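Local coordinates for malonyl CoA-acyl carrier protein transacylase (Burkholderia pseudomallei, PDB 3G87) that probably transfers the malonyl group from malonyl-CoA to holo acyl carrier protein, releasing free CoA, at residues A208-P219 with Y232-A242. Sequence-based numbering, arbitrary orientation.
Sequences AAHLQSFRLADP and YENGRVSEGLA
Asp218 and Asn234 share one first torsion, chi1 -71° and -72°, each CG lying beside its own backbone N, and this brings carboxylate and amide into a stack with planes 28° apart. The two side chains cross at about a right angle, and Asn234 OD1 comes 3.3 Å from Asp218 CB. Asp218 OD1 accepts the one direct hydrogen bond between the segments, from Gly235 N at 2.8 Å; the N-H points almost straight at it, but meets it from above the carboxylate plane. Gly235 sits in the type II turn from Glu233 to Arg236, where its positive phi suits glycine, and this turn leads into helix 237-243.

Val237, first in that helix, has CG1 anti to its backbone N, placing this methyl 3.7 Å from Leu216 CD2, while CG2 faces Pro219 CD at 4.2 Å. Within the acyl transferase fold, the contact ties the C-terminal part of helix 201-211 and the chain that follows it to helix 237-243 and the turn before it. Helix 94-101 adds to the same apolar layer: its Leu99 touches Val237 and Leu241, and Phe96 also packs on Leu241.

Farther along, Leu211 reaches over with CD1, 3.8 Å from Ser238 O and also near the methyl of Ala242, whose CB lies 4.0 Å from Ala208 CB. A water bridges the segments beside this apolar patch, donating to Phe214 O at 2.7 Å and hydrogen-bonding Ser238 OG at 3.0 Å.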
loop_
_atom_site.group_PDB
_atom_site.type_symbol
_atom_site.label_atom_id
_atom_site.label_comp_id
_atom_site.label_asym_id
_atom_site.label_seq_id
_atom_site.Cartn_x
_atom_site.Cartn_y
_atom_site.Cartn_z
ATOM N N ALA A 208 7.506 15.333 0.830
ATOM C CA ALA A 208 6.874 16.371 0.021
ATOM C C ALA A 208 7.957 17.286 -0.589
ATOM O O ALA A 208 7.796 17.803 -1.689
ATOM C CB ALA A 208 5.902 17.210 0.878
ATOM N N ALA A 209 9.051 17.468 0.109
ATOM C CA ALA A 209 10.074 18.361 -0.325
ATOM C C ALA A 209 10.828 17.731 -1.455
ATOM O O ALA A 209 11.189 18.407 -2.360
ATOM C CB ALA A 209 10.967 18.735 0.777
ATOM N N HIS A 210 11.034 16.425 -1.378
ATOM C CA HIS A 210 11.730 15.669 -2.380
ATOM C C HIS A 210 10.904 15.668 -3.666
ATOM O O HIS A 210 11.435 15.766 -4.723
ATOM C CB HIS A 210 12.026 14.296 -1.820
ATOM C CG HIS A 210 12.524 13.295 -2.798
ATOM N ND1 HIS A 210 13.782 13.331 -3.334
ATOM C CD2 HIS A 210 11.959 12.181 -3.276
ATOM C CE1 HIS A 210 13.959 12.303 -4.118
ATOM N NE2 HIS A 210 12.865 11.590 -4.104
ATOM N N LEU A 211 9.594 15.609 -3.514
ATOM C CA LEU A 211 8.675 15.547 -4.619
ATOM C C LEU A 211 8.724 16.754 -5.508
ATOM O O LEU A 211 8.426 16.657 -6.649
ATOM C CB LEU A 211 7.250 15.364 -4.141
ATOM C CG LEU A 211 6.656 13.987 -4.058
ATOM C CD1 LEU A 211 5.419 14.006 -3.262
ATOM C CD2 LEU A 211 6.397 13.431 -5.424
ATOM N N GLN A 212 9.111 17.885 -4.946
ATOM C CA GLN A 212 9.202 19.114 -5.674
ATOM C C GLN A 212 10.225 19.099 -6.782
ATOM O O GLN A 212 10.163 19.901 -7.649
ATOM C CB GLN A 212 9.325 20.313 -4.743
ATOM C CG GLN A 212 8.022 20.709 -4.079
ATOM C CD GLN A 212 8.172 21.638 -2.890
ATOM O OE1 GLN A 212 8.946 21.395 -1.987
ATOM N NE2 GLN A 212 7.413 22.704 -2.880
ATOM N N SER A 213 11.116 18.135 -6.784
ATOM C CA SER A 213 12.048 17.939 -7.875
ATOM C C SER A 213 11.583 17.135 -9.090
ATOM O O SER A 213 12.376 16.824 -9.930
ATOM C CB SER A 213 13.300 17.252 -7.392
ATOM O OG SER A 213 13.952 17.953 -6.421
ATOM N N PHE A 214 10.315 16.784 -9.152
ATOM C CA PHE A 214 9.764 15.859 -10.121
ATOM C C PHE A 214 8.493 16.493 -10.686
ATOM O O PHE A 214 7.720 17.177 -9.969
ATOM C CB PHE A 214 9.473 14.480 -9.456
ATOM C CG PHE A 214 10.721 13.783 -8.900
ATOM C CD1 PHE A 214 11.559 13.035 -9.740
ATOM C CD2 PHE A 214 11.092 13.935 -7.574
ATOM C CE1 PHE A 214 12.733 12.430 -9.240
ATOM C CE2 PHE A 214 12.238 13.325 -7.073
ATOM C CZ PHE A 214 13.057 12.575 -7.901
ATOM N N ARG A 215 8.298 16.315 -11.986
ATOM C CA ARG A 215 7.130 16.844 -12.657
ATOM C C ARG A 215 6.202 15.650 -12.868
ATOM O O ARG A 215 6.492 14.765 -13.679
ATOM C CB ARG A 215 7.544 17.539 -13.962
ATOM N N LEU A 216 5.120 15.584 -12.077
ATOM C CA LEU A 216 4.185 14.449 -12.084
ATOM C C LEU A 216 2.986 14.719 -12.987
ATOM O O LEU A 216 2.275 15.696 -12.766
ATOM C CB LEU A 216 3.700 14.191 -10.674
ATOM C CG LEU A 216 4.532 13.156 -9.988
ATOM C CD1 LEU A 216 5.854 13.714 -9.593
ATOM C CD2 LEU A 216 3.787 12.704 -8.789
ATOM N N ALA A 217 2.776 13.871 -14.006
ATOM C CA ALA A 217 1.655 14.050 -14.955
ATOM C C ALA A 217 0.307 13.684 -14.321
ATOM O O ALA A 217 0.249 12.911 -13.367
ATOM C CB ALA A 217 1.910 13.278 -16.312
ATOM N N ASP A 218 -0.776 14.264 -14.826
ATOM C CA ASP A 218 -2.127 13.942 -14.333
ATOM C C ASP A 218 -2.404 12.498 -14.796
ATOM O O ASP A 218 -1.865 12.068 -15.847
ATOM C CB ASP A 218 -3.171 14.926 -14.902
ATOM C CG ASP A 218 -3.055 16.353 -14.313
ATOM O OD1 ASP A 218 -2.678 16.534 -13.123
ATOM O OD2 ASP A 218 -3.364 17.317 -15.046
ATOM N N PRO A 219 -3.206 11.730 -14.032
ATOM C CA PRO A 219 -3.394 10.315 -14.444
ATOM C C PRO A 219 -4.188 10.123 -15.740
ATOM O O PRO A 219 -5.185 10.784 -15.957
ATOM C CB PRO A 219 -4.158 9.682 -13.260
ATOM C CG PRO A 219 -4.116 10.636 -12.161
ATOM C CD PRO A 219 -3.858 12.026 -12.740
ATOM N N TYR A 232 -7.645 10.658 -7.617
ATOM C CA TYR A 232 -6.664 11.712 -7.669
ATOM C C TYR A 232 -7.135 12.880 -8.548
ATOM O O TYR A 232 -7.559 12.723 -9.644
ATOM C CB TYR A 232 -5.313 11.192 -8.159
ATOM C CG TYR A 232 -4.259 10.838 -7.128
ATOM C CD1 TYR A 232 -4.144 9.573 -6.634
ATOM C CD2 TYR A 232 -3.336 11.757 -6.720
ATOM C CE1 TYR A 232 -3.220 9.255 -5.765
ATOM C CE2 TYR A 232 -2.411 11.450 -5.837
ATOM C CZ TYR A 232 -2.335 10.189 -5.351
ATOM O OH TYR A 232 -1.384 9.873 -4.470
ATOM N N GLU A 233 -7.079 14.075 -8.022
ATOM C CA GLU A 233 -7.521 15.210 -8.769
ATOM C C GLU A 233 -6.469 15.607 -9.762
ATOM O O GLU A 233 -5.358 15.344 -9.558
ATOM C CB GLU A 233 -7.787 16.361 -7.837
ATOM C CG GLU A 233 -9.155 16.383 -7.258
ATOM C CD GLU A 233 -9.250 17.321 -6.125
ATOM O OE1 GLU A 233 -9.624 18.470 -6.392
ATOM O OE2 GLU A 233 -8.904 16.946 -4.985
ATOM N N ASN A 234 -6.826 16.260 -10.836
ATOM C CA ASN A 234 -5.824 16.820 -11.694
ATOM C C ASN A 234 -5.136 17.943 -10.943
ATOM O O ASN A 234 -5.762 18.703 -10.262
ATOM C CB ASN A 234 -6.401 17.271 -13.013
ATOM C CG ASN A 234 -6.775 16.137 -13.899
ATOM O OD1 ASN A 234 -6.253 15.084 -13.802
ATOM N ND2 ASN A 234 -7.681 16.368 -14.776
ATOM N N GLY A 235 -3.833 17.961 -11.001
ATOM C CA GLY A 235 -3.066 18.877 -10.215
ATOM C C GLY A 235 -2.775 18.557 -8.778
ATOM O O GLY A 235 -2.029 19.251 -8.184
ATOM N N ARG A 236 -3.332 17.513 -8.207
ATOM C CA ARG A 236 -3.072 17.240 -6.818
ATOM C C ARG A 236 -2.338 15.961 -6.595
ATOM O O ARG A 236 -2.394 15.387 -5.539
ATOM C CB ARG A 236 -4.346 17.201 -5.989
ATOM C CG ARG A 236 -5.398 18.166 -6.339
ATOM C CD ARG A 236 -5.092 19.486 -5.778
ATOM N NE ARG A 236 -5.666 19.709 -4.470
ATOM C CZ ARG A 236 -5.415 20.770 -3.736
ATOM N NH1 ARG A 236 -4.587 21.688 -4.174
ATOM N NH2 ARG A 236 -5.997 20.908 -2.569
ATOM N N VAL A 237 -1.642 15.510 -7.595
ATOM C CA VAL A 237 -0.935 14.254 -7.483
ATOM C C VAL A 237 0.122 14.279 -6.409
ATOM O O VAL A 237 0.106 13.486 -5.546
ATOM C CB VAL A 237 -0.372 13.795 -8.823
ATOM C CG1 VAL A 237 0.128 12.427 -8.752
ATOM C CG2 VAL A 237 -1.396 13.945 -9.889
ATOM N N SER A 238 1.048 15.206 -6.464
ATOM C CA SER A 238 2.027 15.282 -5.421
ATOM C C SER A 238 1.392 15.593 -4.123
ATOM O O SER A 238 1.777 15.091 -3.127
ATOM C CB SER A 238 3.077 16.315 -5.737
ATOM O OG SER A 238 3.515 16.088 -7.010
ATOM N N GLU A 239 0.393 16.430 -4.115
ATOM C CA GLU A 239 -0.333 16.654 -2.887
ATOM C C GLU A 239 -0.853 15.331 -2.292
ATOM O O GLU A 239 -0.591 15.019 -1.149
ATOM C CB GLU A 239 -1.459 17.654 -3.118
ATOM C CG GLU A 239 -2.200 18.077 -1.891
ATOM C CD GLU A 239 -3.540 18.750 -2.175
ATOM O OE1 GLU A 239 -4.613 18.164 -1.918
ATOM O OE2 GLU A 239 -3.518 19.881 -2.648
ATOM N N GLY A 240 -1.549 14.537 -3.090
ATOM C CA GLY A 240 -2.158 13.316 -2.622
ATOM C C GLY A 240 -1.167 12.321 -2.168
ATOM O O GLY A 240 -1.360 11.592 -1.239
ATOM N N LEU A 241 -0.049 12.338 -2.837
ATOM C CA LEU A 241 0.969 11.367 -2.636
ATOM C C LEU A 241 1.625 11.611 -1.331
ATOM O O LEU A 241 1.938 10.717 -0.634
ATOM C CB LEU A 241 1.955 11.460 -3.774
ATOM C CG LEU A 241 2.825 10.242 -3.956
ATOM C CD1 LEU A 241 2.054 9.009 -3.697
ATOM C CD2 LEU A 241 3.567 10.184 -5.216
ATOM N N ALA A 242 1.832 12.872 -1.016
ATOM C CA ALA A 242 2.536 13.252 0.190
ATOM C C ALA A 242 1.650 13.090 1.398
ATOM O O ALA A 242 2.024 12.535 2.370
ATOM C CB ALA A 242 2.973 14.586 0.093
HETATM O O HOH W 1 5.920 17.557 -7.993
#